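Long-range contacts in class II aldolase/adducin N-terminal domain-containing protein (Thermoplasma acidophilum, PDB 3M4R), which is of unknown function but carries a zinc-binding class II aldolase/adducin head domain, here on its own, and is probably an oxidoreductase as a whole: residues 117-125 / 166-176; 136-146 / 183-191. One frame throughout, in Å; residues are numbered along the deposited sequence.

Interaction 1: residues 117-125 / 166-176; sequences TFLHAFLPY and FTLAKEVMNCF
F166 turns the edge of its ring onto the face of F118, a T-shaped pair with planes at 90° and centroids 5.3 Å apart. Next along, the F122 ring is clamped from both faces: SE of selenomethionine M173 lies over one, 4.0 Å from the ring centroid in a Met-aromatic contact, and CB of F118 covers part of the other. The rim of F122 points at helix 166-175, with CD2 3.5 Å from O of A169. At A169 the backbones come close, its CB meeting CB of F118 at 3.5 Å. Beside it, CD2 of L119 reaches between L168, A169 and V172. Just past the C-terminal end of helix 166-175, an extended first torsion (chi1 178°, CG opposite the amide nitrogen) carries the F176 ring across to residues 123-125. There CD2 of L123 touches CD1 of F176 at 3.5 Å, CD of P124 sits over one ring face as a CH-pi contact, and the ring of Y125 meets it rim to rim. Replacing F176 by an alanine would probably strip P124 and Y125 of this apolar partner and open a gap beside L123. The short axes of helices 117-121 and 166-175 run nearly parallel, at 17°, in a layer packed on the central sheet of the class II aldolase/adducin head domain, and L119 and L168 place this packing next to the zinc site.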
ATOM      1  N   THR A 117       2.869   5.455  -5.108  1.00 21.97           N
ATOM      2  CA  THR A 117       3.934   4.478  -5.118  1.00 21.10           C
ATOM      3  C   THR A 117       4.922   4.657  -4.000  1.00 21.46           C
ATOM      4  O   THR A 117       5.466   3.663  -3.484  1.00 21.09           O
ATOM      5  CB  THR A 117       4.678   4.456  -6.506  1.00 22.18           C
ATOM      6  OG1 THR A 117       3.780   3.940  -7.504  1.00 20.17           O
ATOM      7  CG2 THR A 117       5.909   3.596  -6.428  1.00 21.88           C
ATOM      8  N   PHE A 118       5.203   5.892  -3.630  1.00 21.01           N
ATOM      9  CA  PHE A 118       6.190   6.113  -2.568  1.00 22.28           C
ATOM     10  C   PHE A 118       5.739   5.629  -1.189  1.00 22.74           C
ATOM     11  O   PHE A 118       6.588   5.287  -0.375  1.00 21.52           O
ATOM     12  CB  PHE A 118       6.636   7.543  -2.494  1.00 22.31           C
ATOM     13  CG  PHE A 118       7.550   7.933  -3.637  1.00 21.42           C
ATOM     14  CD1 PHE A 118       8.821   7.420  -3.709  1.00 22.33           C
ATOM     15  CD2 PHE A 118       7.100   8.728  -4.660  1.00 19.89           C
ATOM     16  CE1 PHE A 118       9.662   7.752  -4.768  1.00 24.61           C
ATOM     17  CE2 PHE A 118       7.952   9.082  -5.723  1.00 24.36           C
ATOM     18  CZ  PHE A 118       9.235   8.580  -5.769  1.00 20.90           C
ATOM     19  N   LEU A 119       4.423   5.498  -0.949  1.00 23.71           N
ATOM     20  CA  LEU A 119       3.978   4.858   0.329  1.00 24.03           C
ATOM     21  C   LEU A 119       4.520   3.440   0.428  1.00 24.31           C
ATOM     22  O   LEU A 119       4.893   2.926   1.525  1.00 24.40           O
ATOM     23  CB  LEU A 119       2.451   4.798   0.459  1.00 24.92           C
ATOM     24  CG  LEU A 119       1.648   6.097   0.418  1.00 27.01           C
ATOM     25  CD1 LEU A 119       0.116   5.832   0.513  1.00 25.12           C
ATOM     26  CD2 LEU A 119       2.117   7.066   1.513  1.00 25.20           C
ATOM     27  N   HIS A 120       4.554   2.802  -0.725  1.00 23.19           N
ATOM     28  CA  HIS A 120       4.968   1.408  -0.846  1.00 23.14           C
ATOM     29  C   HIS A 120       6.493   1.245  -0.774  1.00 22.55           C
ATOM     30  O   HIS A 120       7.054   0.336  -0.072  1.00 22.78           O
ATOM     31  CB  HIS A 120       4.419   0.883  -2.157  1.00 23.16           C
ATOM     32  CG  HIS A 120       2.918   0.810  -2.165  1.00 22.75           C
ATOM     33  ND1 HIS A 120       2.244  -0.355  -1.848  1.00 19.79           N
ATOM     34  CD2 HIS A 120       1.968   1.743  -2.421  1.00 22.34           C
ATOM     35  CE1 HIS A 120       0.937  -0.122  -1.903  1.00 21.56           C
ATOM     36  NE2 HIS A 120       0.737   1.140  -2.251  1.00 22.85           N
ATOM     37  N   ALA A 121       7.165   2.088  -1.536  1.00 20.83           N
ATOM     38  CA  ALA A 121       8.638   1.989  -1.665  1.00 20.81           C
ATOM     39  C   ALA A 121       9.308   2.234  -0.339  1.00 20.31           C
ATOM     40  O   ALA A 121      10.299   1.591  -0.023  1.00 20.79           O
ATOM     41  CB  ALA A 121       9.199   3.003  -2.746  1.00 18.99           C
ATOM     42  N   PHE A 122       8.747   3.157   0.438  1.00 20.89           N
ATOM     43  CA  PHE A 122       9.355   3.635   1.668  1.00 21.46           C
ATOM     44  C   PHE A 122       9.004   2.798   2.918  1.00 22.66           C
ATOM     45  O   PHE A 122       9.488   3.116   3.979  1.00 23.28           O
ATOM     46  CB  PHE A 122       8.952   5.066   1.962  1.00 20.72           C
ATOM     47  CG  PHE A 122       9.543   6.100   1.035  1.00 21.92           C
ATOM     48  CD1 PHE A 122      10.610   5.824   0.200  1.00 23.32           C
ATOM     49  CD2 PHE A 122       9.041   7.384   1.052  1.00 21.76           C
ATOM     50  CE1 PHE A 122      11.130   6.820  -0.607  1.00 23.02           C
ATOM     51  CE2 PHE A 122       9.552   8.383   0.263  1.00 23.37           C
ATOM     52  CZ  PHE A 122      10.592   8.104  -0.575  1.00 23.71           C
ATOM     53  N   LEU A 123       8.233   1.740   2.776  1.00 22.95           N
ATOM     54  CA  LEU A 123       7.983   0.817   3.896  1.00 24.31           C
ATOM     55  C   LEU A 123       8.748  -0.474   3.637  1.00 26.26           C
ATOM     56  O   LEU A 123       8.589  -1.105   2.565  1.00 26.51           O
ATOM     57  CB  LEU A 123       6.495   0.540   4.006  1.00 24.20           C
ATOM     58  CG  LEU A 123       5.672   1.687   4.603  1.00 23.27           C
ATOM     59  CD1 LEU A 123       4.151   1.393   4.460  1.00 21.97           C
ATOM     60  CD2 LEU A 123       6.070   1.892   6.034  1.00 25.02           C
ATOM     61  N   PRO A 124       9.607  -0.882   4.599  1.00 27.25           N
ATOM     62  CA  PRO A 124      10.545  -1.945   4.314  1.00 27.93           C
ATOM     63  C   PRO A 124       9.987  -3.312   4.651  1.00 28.49           C
ATOM     64  O   PRO A 124      10.579  -4.045   5.501  1.00 29.90           O
ATOM     65  CB  PRO A 124      11.716  -1.616   5.262  1.00 28.85           C
ATOM     66  CG  PRO A 124      11.052  -1.058   6.447  1.00 27.56           C
ATOM     67  CD  PRO A 124       9.944  -0.197   5.859  1.00 27.75           C
ATOM     68  N   TYR A 125       8.858  -3.626   4.040  1.00 26.67           N
ATOM     69  CA  TYR A 125       8.270  -4.937   4.067  1.00 25.82           C
ATOM     70  C   TYR A 125       8.014  -5.351   2.622  1.00 25.02           C
ATOM     71  O   TYR A 125       7.759  -4.510   1.726  1.00 23.32           O
ATOM     72  CB  TYR A 125       6.950  -4.924   4.849  1.00 26.93           C
ATOM     73  CG  TYR A 125       7.007  -5.341   6.331  1.00 28.13           C
ATOM     74  CD1 TYR A 125       7.271  -6.662   6.691  1.00 33.34           C
ATOM     75  CD2 TYR A 125       6.723  -4.427   7.354  1.00 31.63           C
ATOM     76  CE1 TYR A 125       7.325  -7.079   8.044  1.00 33.90           C
ATOM     77  CE2 TYR A 125       6.724  -4.820   8.721  1.00 32.78           C
ATOM     78  CZ  TYR A 125       7.042  -6.158   9.063  1.00 35.33           C
ATOM     79  OH  TYR A 125       7.069  -6.592  10.393  1.00 36.85           O
ATOM     80  N   PHE A 166       3.968  13.328  -1.760  1.00 24.24           N
ATOM     81  CA  PHE A 166       5.321  13.014  -1.358  1.00 24.20           C
ATOM     82  C   PHE A 166       5.609  13.272   0.123  1.00 23.13           C
ATOM     83  O   PHE A 166       6.220  12.425   0.812  1.00 23.25           O
ATOM     84  CB  PHE A 166       6.320  13.743  -2.280  1.00 24.81           C
ATOM     85  CG  PHE A 166       7.726  13.252  -2.128  1.00 25.23           C
ATOM     86  CD1 PHE A 166       8.089  12.024  -2.604  1.00 26.88           C
ATOM     87  CD2 PHE A 166       8.665  13.989  -1.425  1.00 27.09           C
ATOM     88  CE1 PHE A 166       9.398  11.567  -2.424  1.00 28.29           C
ATOM     89  CE2 PHE A 166       9.949  13.523  -1.250  1.00 26.28           C
ATOM     90  CZ  PHE A 166      10.306  12.322  -1.746  1.00 22.65           C
ATOM     91  N   THR A 167       5.143  14.383   0.656  1.00 23.28           N
ATOM     92  CA  THR A 167       5.264  14.609   2.115  1.00 21.84           C
ATOM     93  C   THR A 167       4.607  13.509   2.952  1.00 22.18           C
ATOM     94  O   THR A 167       5.185  13.062   3.965  1.00 22.00           O
ATOM     95  CB  THR A 167       4.797  16.007   2.515  1.00 23.56           C
ATOM     96  OG1 THR A 167       5.522  16.945   1.718  1.00 23.03           O
ATOM     97  CG2 THR A 167       5.125  16.306   4.004  1.00 19.31           C
ATOM     98  N   LEU A 168       3.451  13.011   2.507  1.00 21.23           N
ATOM     99  CA  LEU A 168       2.785  11.957   3.213  1.00 20.88           C
ATOM    100  C   LEU A 168       3.716  10.757   3.255  1.00 21.36           C
ATOM    101  O   LEU A 168       3.947  10.207   4.333  1.00 22.32           O
ATOM    102  CB  LEU A 168       1.437  11.616   2.548  1.00 20.97           C
ATOM    103  CG  LEU A 168       0.789  10.325   3.061  1.00 21.92           C
ATOM    104  CD1 LEU A 168       0.482  10.496   4.566  1.00 21.07           C
ATOM    105  CD2 LEU A 168      -0.506   9.955   2.259  1.00 20.86           C
ATOM    106  N   ALA A 169       4.320  10.402   2.095  1.00 20.78           N
ATOM    107  CA  ALA A 169       5.172   9.243   2.023  1.00 21.03           C
ATOM    108  C   ALA A 169       6.375   9.361   2.923  1.00 20.87           C
ATOM    109  O   ALA A 169       6.742   8.382   3.561  1.00 21.19           O
ATOM    110  CB  ALA A 169       5.595   8.900   0.532  1.00 20.31           C
ATOM    111  N   LYS A 170       6.968  10.536   2.992  1.00 21.64           N
ATOM    112  CA  LYS A 170       8.081  10.806   3.919  1.00 23.58           C
ATOM    113  C   LYS A 170       7.723  10.641   5.419  1.00 24.17           C
ATOM    114  O   LYS A 170       8.490  10.106   6.224  1.00 24.30           O
ATOM    115  CB  LYS A 170       8.528  12.245   3.689  1.00 24.18           C
ATOM    116  CG  LYS A 170       9.049  12.463   2.254  1.00 27.09           C
ATOM    117  CD  LYS A 170      10.467  12.882   2.209  1.00 30.41           C
ATOM    118  CE  LYS A 170      11.438  11.896   2.851  1.00 31.86           C
ATOM    119  NZ  LYS A 170      12.666  12.686   3.084  1.00 28.84           N
ATOM    120  N   GLU A 171       6.542  11.101   5.785  1.00 25.11           N
ATOM    121  CA  GLU A 171       6.038  10.928   7.166  1.00 25.43           C
ATOM    122  C   GLU A 171       5.754   9.479   7.480  1.00 25.65           C
ATOM    123  O   GLU A 171       6.026   9.009   8.589  1.00 25.04           O
ATOM    124  CB  GLU A 171       4.750  11.680   7.325  1.00 26.20           C
ATOM    125  CG  GLU A 171       4.952  13.138   7.491  1.00 30.70           C
ATOM    126  CD  GLU A 171       5.673  13.478   8.793  1.00 33.56           C
ATOM    127  OE1 GLU A 171       5.206  13.089   9.889  1.00 32.34           O
ATOM    128  OE2 GLU A 171       6.727  14.126   8.692  1.00 36.32           O
ATOM    129  N   VAL A 172       5.182   8.781   6.498  1.00 24.54           N
ATOM    130  CA  VAL A 172       4.936   7.376   6.632  1.00 25.21           C
ATOM    131  C   VAL A 172       6.270   6.662   6.855  1.00 25.63           C
ATOM    132  O   VAL A 172       6.411   5.859   7.787  1.00 24.99           O
ATOM    133  CB  VAL A 172       4.186   6.835   5.412  1.00 24.11           C
ATOM    134  CG1 VAL A 172       4.276   5.369   5.357  1.00 25.72           C
ATOM    135  CG2 VAL A 172       2.766   7.340   5.414  1.00 24.52           C
HETATM  136  N   MSE A 173       7.245   6.972   6.006  1.00 26.04           N
HETATM  137  CA  MSE A 173       8.555   6.403   6.141  1.00 27.12           C
HETATM  138  C   MSE A 173       9.091   6.599   7.550  1.00 28.12           C
HETATM  139  O   MSE A 173       9.589   5.664   8.154  1.00 29.04           O
HETATM  140  CB  MSE A 173       9.531   7.067   5.160  1.00 26.40           C
HETATM  141  CG  MSE A 173      10.891   6.422   5.142  1.00 27.15           C
HETATM  142 SE   MSE A 173      12.041   7.244   3.772  0.90 25.32          SE
HETATM  143  CE  MSE A 173      12.676   8.752   4.787  1.00 29.42           C
ATOM    144  N   ASN A 174       9.017   7.826   8.046  1.00 29.18           N
ATOM    145  CA  ASN A 174       9.620   8.168   9.329  1.00 30.23           C
ATOM    146  C   ASN A 174       8.844   7.643  10.556  1.00 30.92           C
ATOM    147  O   ASN A 174       9.448   7.438  11.594  1.00 29.72           O
ATOM    148  CB  ASN A 174       9.804   9.676   9.449  1.00 30.55           C
ATOM    149  CG  ASN A 174      10.794  10.245   8.412  1.00 33.81           C
ATOM    150  OD1 ASN A 174      11.780   9.585   7.996  1.00 34.94           O
ATOM    151  ND2 ASN A 174      10.534  11.486   7.993  1.00 36.53           N
ATOM    152  N   CYS A 175       7.543   7.381  10.436  1.00 31.20           N
ATOM    153  CA  CYS A 175       6.787   6.918  11.598  0.50 31.89           C
ATOM    154  C   CYS A 175       6.775   5.401  11.676  1.00 31.99           C
ATOM    155  O   CYS A 175       6.447   4.840  12.698  1.00 31.20           O
ATOM    156  CB  CYS A 175       5.372   7.474  11.584  0.50 31.90           C
ATOM    157  SG  CYS A 175       5.363   9.263  11.680  0.50 33.30           S
ATOM    158  N   PHE A 176       7.147   4.734  10.588  1.00 32.14           N
ATOM    159  CA  PHE A 176       7.198   3.293  10.624  1.00 32.27           C
ATOM    160  C   PHE A 176       8.109   2.841  11.786  1.00 32.60           C
ATOM    161  O   PHE A 176       9.188   3.376  11.952  1.00 32.27           O
ATOM    162  CB  PHE A 176       7.692   2.716   9.296  1.00 32.10           C
ATOM    163  CG  PHE A 176       7.799   1.235   9.334  1.00 32.27           C
ATOM    164  CD1 PHE A 176       6.663   0.450   9.201  1.00 30.67           C
ATOM    165  CD2 PHE A 176       9.020   0.618   9.609  1.00 31.56           C
ATOM    166  CE1 PHE A 176       6.740  -0.940   9.264  1.00 32.36           C
ATOM    167  CE2 PHE A 176       9.111  -0.781   9.701  1.00 32.11           C
ATOM    168  CZ  PHE A 176       7.967  -1.565   9.530  1.00 32.80           C
TER

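Interaction 2: residues 136-146 / 183-191; sequences ILSITNTDLPS and IVLRKHGLL. With ZN (zinc ion), chain B.
R186 and K187 meet the C-terminal end of helix 134-140 from the hairpin turn between strands 182-185 and 189-194, where H188 and G189 form a classic beta bulge opposite L185. From CB, R186 lies against CB of T140 at 3.7 Å, and its CG continues along the same threonine to CG2. A bend about CG-CD (chi3 72°), with CD near OG of S146, swings the guanidinium into the 141-145 loop, between the end of helix 134-140 and the start of helix 146-153. All its bonds there lie near the guanidinium plane. NE and NH1 take O of T140 side-on, NE on a carbonyl lone pair and NH1 from above the carbonyl plane. NH1 and NH2 grip O of L144 end-on, the NH2 bond being 2.9 Å, and NH2 also reaches OG of S146 at 3.0 Å. Five hydrogen bonds to three oxygens therefore fix the rotation of the group and tie the loop to the hairpin.

T140 also grips the turn through its hydroxyl: OG1 donates to O of I136 and accepts from N of K187, nearly straight (174°). Nearby, CG2 of I136 packs on O of G189, and CD2 of L137 on the backbone between K187 and H188. CB of H188 points away from the 136-146 segment, and its ring reaches the zinc ion, which E116, H130 and H132 also bind; its NE2 stands 2.0 Å from the zinc ion, as does a water.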
ATOM      1  N   ILE A 136     -12.494   3.146   8.205  1.00 23.90           N
ATOM      2  CA  ILE A 136     -11.304   3.875   8.667  1.00 23.96           C
ATOM      3  C   ILE A 136     -11.510   5.381   8.500  1.00 24.03           C
ATOM      4  O   ILE A 136     -11.099   6.176   9.362  1.00 25.12           O
ATOM      5  CB  ILE A 136     -10.044   3.410   7.953  1.00 23.24           C
ATOM      6  CG1 ILE A 136      -9.642   2.009   8.451  1.00 23.47           C
ATOM      7  CG2 ILE A 136      -8.908   4.413   8.146  1.00 23.84           C
ATOM      8  CD1 ILE A 136      -9.170   1.906   9.931  1.00 24.04           C
ATOM      9  N   LEU A 137     -12.148   5.770   7.402  1.00 23.56           N
ATOM     10  CA  LEU A 137     -12.461   7.161   7.156  1.00 24.07           C
ATOM     11  C   LEU A 137     -13.423   7.675   8.222  1.00 24.48           C
ATOM     12  O   LEU A 137     -13.219   8.764   8.736  1.00 25.22           O
ATOM     13  CB  LEU A 137     -13.061   7.356   5.754  1.00 23.94           C
ATOM     14  CG  LEU A 137     -12.153   7.313   4.501  1.00 23.83           C
ATOM     15  CD1 LEU A 137     -13.004   7.553   3.220  1.00 22.32           C
ATOM     16  CD2 LEU A 137     -11.028   8.351   4.572  1.00 22.45           C
ATOM     17  N   SER A 138     -14.436   6.873   8.574  1.00 24.66           N
ATOM     18  CA  SER A 138     -15.400   7.242   9.608  1.00 25.27           C
ATOM     19  C   SER A 138     -14.770   7.439  10.972  1.00 24.93           C
ATOM     20  O   SER A 138     -15.006   8.450  11.611  1.00 24.85           O
ATOM     21  CB  SER A 138     -16.476   6.174   9.792  1.00 25.66           C
ATOM     22  OG  SER A 138     -17.282   6.043   8.643  1.00 27.50           O
ATOM     23  N   ILE A 139     -13.984   6.462  11.424  1.00 24.47           N
ATOM     24  CA  ILE A 139     -13.398   6.548  12.753  1.00 23.69           C
ATOM     25  C   ILE A 139     -12.405   7.691  12.844  1.00 23.53           C
ATOM     26  O   ILE A 139     -12.326   8.360  13.870  1.00 24.37           O
ATOM     27  CB  ILE A 139     -12.761   5.211  13.248  1.00 23.31           C
ATOM     28  CG1 ILE A 139     -12.811   5.178  14.783  1.00 22.51           C
ATOM     29  CG2 ILE A 139     -11.334   5.058  12.746  1.00 21.65           C
ATOM     30  CD1 ILE A 139     -12.407   3.871  15.407  1.00 21.22           C
ATOM     31  N   THR A 140     -11.670   7.940  11.770  1.00 23.89           N
ATOM     32  CA  THR A 140     -10.669   8.997  11.783  1.00 22.92           C
ATOM     33  C   THR A 140     -11.299  10.370  11.559  1.00 23.50           C
ATOM     34  O   THR A 140     -10.662  11.377  11.822  1.00 23.71           O
ATOM     35  CB  THR A 140      -9.538   8.716  10.811  1.00 22.98           C
ATOM     36  OG1 THR A 140     -10.034   8.631   9.467  1.00 21.08           O
ATOM     37  CG2 THR A 140      -8.839   7.404  11.196  1.00 21.13           C
ATOM     38  N   ASN A 141     -12.546  10.401  11.098  1.00 23.34           N
ATOM     39  CA  ASN A 141     -13.276  11.658  10.927  1.00 24.06           C
ATOM     40  C   ASN A 141     -14.079  12.081  12.166  1.00 23.86           C
ATOM     41  O   ASN A 141     -14.720  13.101  12.120  1.00 24.00           O
ATOM     42  CB  ASN A 141     -14.209  11.609   9.702  1.00 23.98           C
ATOM     43  CG  ASN A 141     -13.534  12.097   8.462  1.00 26.96           C
ATOM     44  OD1 ASN A 141     -13.156  13.261   8.375  1.00 30.27           O
ATOM     45  ND2 ASN A 141     -13.340  11.207   7.498  1.00 23.93           N
ATOM     46  N   THR A 142     -14.038  11.290  13.242  1.00 24.13           N
ATOM     47  CA  THR A 142     -14.592  11.663  14.547  1.00 23.84           C
ATOM     48  C   THR A 142     -13.568  12.514  15.291  1.00 23.68           C
ATOM     49  O   THR A 142     -12.430  12.638  14.861  1.00 22.78           O
ATOM     50  CB  THR A 142     -14.870  10.436  15.464  1.00 24.49           C
ATOM     51  OG1 THR A 142     -13.628   9.870  15.906  1.00 23.70           O
ATOM     52  CG2 THR A 142     -15.716   9.361  14.775  1.00 24.83           C
ATOM     53  N   ASP A 143     -13.958  13.057  16.442  1.00 23.48           N
ATOM     54  CA  ASP A 143     -13.040  13.863  17.239  1.00 23.94           C
ATOM     55  C   ASP A 143     -12.233  13.006  18.206  1.00 23.85           C
ATOM     56  O   ASP A 143     -11.621  13.521  19.133  1.00 24.11           O
ATOM     57  CB  ASP A 143     -13.820  14.956  17.985  1.00 24.84           C
ATOM     58  CG  ASP A 143     -14.468  15.951  17.035  1.00 25.46           C
ATOM     59  OD1 ASP A 143     -13.901  16.206  15.966  1.00 29.65           O
ATOM     60  OD2 ASP A 143     -15.541  16.477  17.351  1.00 30.21           O
ATOM     61  N   LEU A 144     -12.208  11.695  17.997  1.00 23.72           N
ATOM     62  CA  LEU A 144     -11.468  10.832  18.898  1.00 22.87           C
ATOM     63  C   LEU A 144      -9.997  11.182  18.803  1.00 22.25           C
ATOM     64  O   LEU A 144      -9.473  11.313  17.713  1.00 21.91           O
ATOM     65  CB  LEU A 144     -11.690   9.353  18.572  1.00 22.71           C
ATOM     66  CG  LEU A 144     -12.978   8.699  19.089  1.00 23.46           C
ATOM     67  CD1 LEU A 144     -12.995   7.261  18.569  1.00 25.95           C
ATOM     68  CD2 LEU A 144     -13.112   8.750  20.636  1.00 20.88           C
ATOM     69  N   PRO A 145      -9.322  11.334  19.953  1.00 22.20           N
ATOM     70  CA  PRO A 145      -7.862  11.513  19.875  1.00 22.58           C
ATOM     71  C   PRO A 145      -7.159  10.307  19.206  1.00 22.08           C
ATOM     72  O   PRO A 145      -7.655   9.176  19.254  1.00 22.09           O
ATOM     73  CB  PRO A 145      -7.432  11.678  21.343  1.00 21.88           C
ATOM     74  CG  PRO A 145      -8.592  11.316  22.172  1.00 22.95           C
ATOM     75  CD  PRO A 145      -9.835  11.374  21.337  1.00 22.43           C
ATOM     76  N   SER A 146      -6.025  10.558  18.569  1.00 22.61           N
ATOM     77  CA  SER A 146      -5.355   9.535  17.787  1.00 21.88           C
ATOM     78  C   SER A 146      -4.956   8.345  18.667  1.00 22.38           C
ATOM     79  O   SER A 146      -5.048   7.184  18.227  1.00 22.27           O
ATOM     80  CB  SER A 146      -4.155  10.140  17.068  1.00 22.32           C
ATOM     81  OG  SER A 146      -4.616  10.966  16.002  1.00 21.78           O
ATOM     82  N   ILE A 183      -0.373   1.307   9.748  1.00 23.22           N
ATOM     83  CA  ILE A 183      -0.299   2.750   9.882  1.00 23.02           C
ATOM     84  C   ILE A 183      -1.627   3.323   9.391  1.00 23.21           C
ATOM     85  O   ILE A 183      -2.041   3.059   8.262  1.00 23.73           O
ATOM     86  CB  ILE A 183       0.811   3.348   9.040  1.00 22.80           C
ATOM     87  CG1 ILE A 183       2.180   2.849   9.538  1.00 23.10           C
ATOM     88  CG2 ILE A 183       0.724   4.861   9.074  1.00 22.96           C
ATOM     89  CD1 ILE A 183       3.403   3.349   8.647  1.00 22.78           C
ATOM     90  N   VAL A 184      -2.292   4.068  10.268  1.00 23.44           N
ATOM     91  CA  VAL A 184      -3.622   4.627  10.024  1.00 22.96           C
ATOM     92  C   VAL A 184      -3.450   6.072   9.596  1.00 22.68           C
ATOM     93  O   VAL A 184      -2.768   6.828  10.262  1.00 23.29           O
ATOM     94  CB  VAL A 184      -4.478   4.588  11.278  1.00 22.96           C
ATOM     95  CG1 VAL A 184      -5.857   5.264  11.020  1.00 21.60           C
ATOM     96  CG2 VAL A 184      -4.643   3.142  11.723  1.00 22.10           C
ATOM     97  N   LEU A 185      -4.051   6.435   8.473  1.00 21.86           N
ATOM     98  CA  LEU A 185      -3.878   7.784   7.901  1.00 21.21           C
ATOM     99  C   LEU A 185      -5.220   8.482   8.031  1.00 21.64           C
ATOM    100  O   LEU A 185      -6.162   8.177   7.286  1.00 21.30           O
ATOM    101  CB  LEU A 185      -3.422   7.686   6.429  1.00 21.53           C
ATOM    102  CG  LEU A 185      -2.194   6.816   6.067  1.00 20.91           C
ATOM    103  CD1 LEU A 185      -1.915   6.825   4.523  1.00 22.55           C
ATOM    104  CD2 LEU A 185      -0.966   7.225   6.851  1.00 19.36           C
ATOM    105  N   ARG A 186      -5.349   9.385   9.006  1.00 21.86           N
ATOM    106  CA  ARG A 186      -6.631  10.009   9.250  1.00 22.27           C
ATOM    107  C   ARG A 186      -7.142  10.727   8.017  1.00 22.24           C
ATOM    108  O   ARG A 186      -6.389  11.403   7.335  1.00 21.70           O
ATOM    109  CB  ARG A 186      -6.591  10.956  10.454  1.00 22.61           C
ATOM    110  CG  ARG A 186      -6.263  10.219  11.744  1.00 23.13           C
ATOM    111  CD  ARG A 186      -6.420  11.116  12.976  1.00 22.31           C
ATOM    112  NE  ARG A 186      -7.818  11.383  13.269  1.00 22.20           N
ATOM    113  CZ  ARG A 186      -8.318  11.548  14.488  1.00 21.56           C
ATOM    114  NH1 ARG A 186      -9.602  11.802  14.620  1.00 19.75           N
ATOM    115  NH2 ARG A 186      -7.548  11.437  15.568  1.00 21.26           N
ATOM    116  N   LYS A 187      -8.430  10.533   7.752  1.00 22.13           N
ATOM    117  CA  LYS A 187      -9.137  11.114   6.606  1.00 22.99           C
ATOM    118  C   LYS A 187      -8.614  10.678   5.249  1.00 23.53           C
ATOM    119  O   LYS A 187      -8.800  11.413   4.263  1.00 23.53           O
ATOM    120  CB  LYS A 187      -9.161  12.640   6.683  1.00 23.34           C
ATOM    121  CG  LYS A 187      -9.615  13.177   8.007  1.00 25.55           C
ATOM    122  CD  LYS A 187     -10.144  14.643   7.909  1.00 27.11           C
ATOM    123  CE  LYS A 187     -10.468  15.184   9.288  1.00 29.15           C
ATOM    124  NZ  LYS A 187      -9.961  16.578   9.402  1.00 31.13           N
ATOM    125  N   HIS A 188      -7.934   9.515   5.215  1.00 23.41           N
ATOM    126  CA  HIS A 188      -7.338   8.959   4.005  1.00 23.66           C
ATOM    127  C   HIS A 188      -7.563   7.452   3.971  1.00 22.79           C
ATOM    128  O   HIS A 188      -8.260   6.968   3.107  1.00 21.97           O
ATOM    129  CB  HIS A 188      -5.834   9.272   3.958  1.00 23.72           C
ATOM    130  CG  HIS A 188      -5.136   8.827   2.696  1.00 26.77           C
ATOM    131  ND1 HIS A 188      -3.812   9.129   2.448  1.00 25.09           N
ATOM    132  CD2 HIS A 188      -5.562   8.106   1.621  1.00 28.85           C
ATOM    133  CE1 HIS A 188      -3.440   8.579   1.303  1.00 31.05           C
ATOM    134  NE2 HIS A 188      -4.488   7.975   0.764  1.00 28.33           N
ATOM    135  N   GLY A 189      -6.953   6.703   4.884  1.00 22.91           N
ATOM    136  CA  GLY A 189      -7.126   5.260   4.862  1.00 23.21           C
ATOM    137  C   GLY A 189      -6.135   4.547   5.744  1.00 23.40           C
ATOM    138  O   GLY A 189      -5.771   5.031   6.828  1.00 22.58           O
ATOM    139  N   LEU A 190      -5.688   3.392   5.257  1.00 23.47           N
ATOM    140  CA  LEU A 190      -4.871   2.492   6.035  1.00 23.48           C
ATOM    141  C   LEU A 190      -3.748   1.924   5.208  1.00 23.17           C
ATOM    142  O   LEU A 190      -3.932   1.600   4.028  1.00 24.40           O
ATOM    143  CB  LEU A 190      -5.732   1.350   6.533  1.00 22.26           C
ATOM    144  CG  LEU A 190      -5.060   0.229   7.346  1.00 22.15           C
ATOM    145  CD1 LEU A 190      -4.470   0.719   8.697  1.00 20.02           C
ATOM    146  CD2 LEU A 190      -6.155  -0.804   7.645  1.00 18.70           C
ATOM    147  N   LEU A 191      -2.601   1.743   5.860  1.00 22.63           N
ATOM    148  CA  LEU A 191      -1.535   0.937   5.351  1.00 21.08           C
ATOM    149  C   LEU A 191      -1.263  -0.250   6.251  1.00 21.89           C
ATOM    150  O   LEU A 191      -1.104  -0.109   7.479  1.00 21.62           O
ATOM    151  CB  LEU A 191      -0.276   1.756   5.264  1.00 21.19           C
ATOM    152  CG  LEU A 191      -0.258   2.847   4.191  1.00 21.18           C
ATOM    153  CD1 LEU A 191       0.738   3.900   4.646  1.00 17.47           C
ATOM    154  CD2 LEU A 191       0.122   2.235   2.799  1.00 19.79           C
TER
HETATM  155 ZN    ZN B 220      -4.430   6.769  -0.778  1.00 37.37          ZN
HETATM  156  O   HOH W   1      -5.047   8.405  -1.794  1.00 21.59           O

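In the fold
Interactions 1 and 2 have centres about 17 Å apart in one class II aldolase/adducin head domain; interaction 2 includes two strands of the mixed sheet, while the helices of interaction 1 pack on it. Their segments alternate along the chain: 117-125, 136-146, 166-176, 183-191. Helix 166-175 of interaction 1 is followed directly by strand 182-185 of interaction 2, and the two contacts touch where V172 packs on I183, L185 and L191, and where CD2 of L168 lies 3.4 Å from CE1 of H188. The metal site draws on both surroundings: E116 immediately precedes segment 117-125, H188 belongs to the hairpin, and H130 and H132 come from the chain between segments 117-125 and 136-146. Helix packing and hairpin turn thus meet beside the zinc ion.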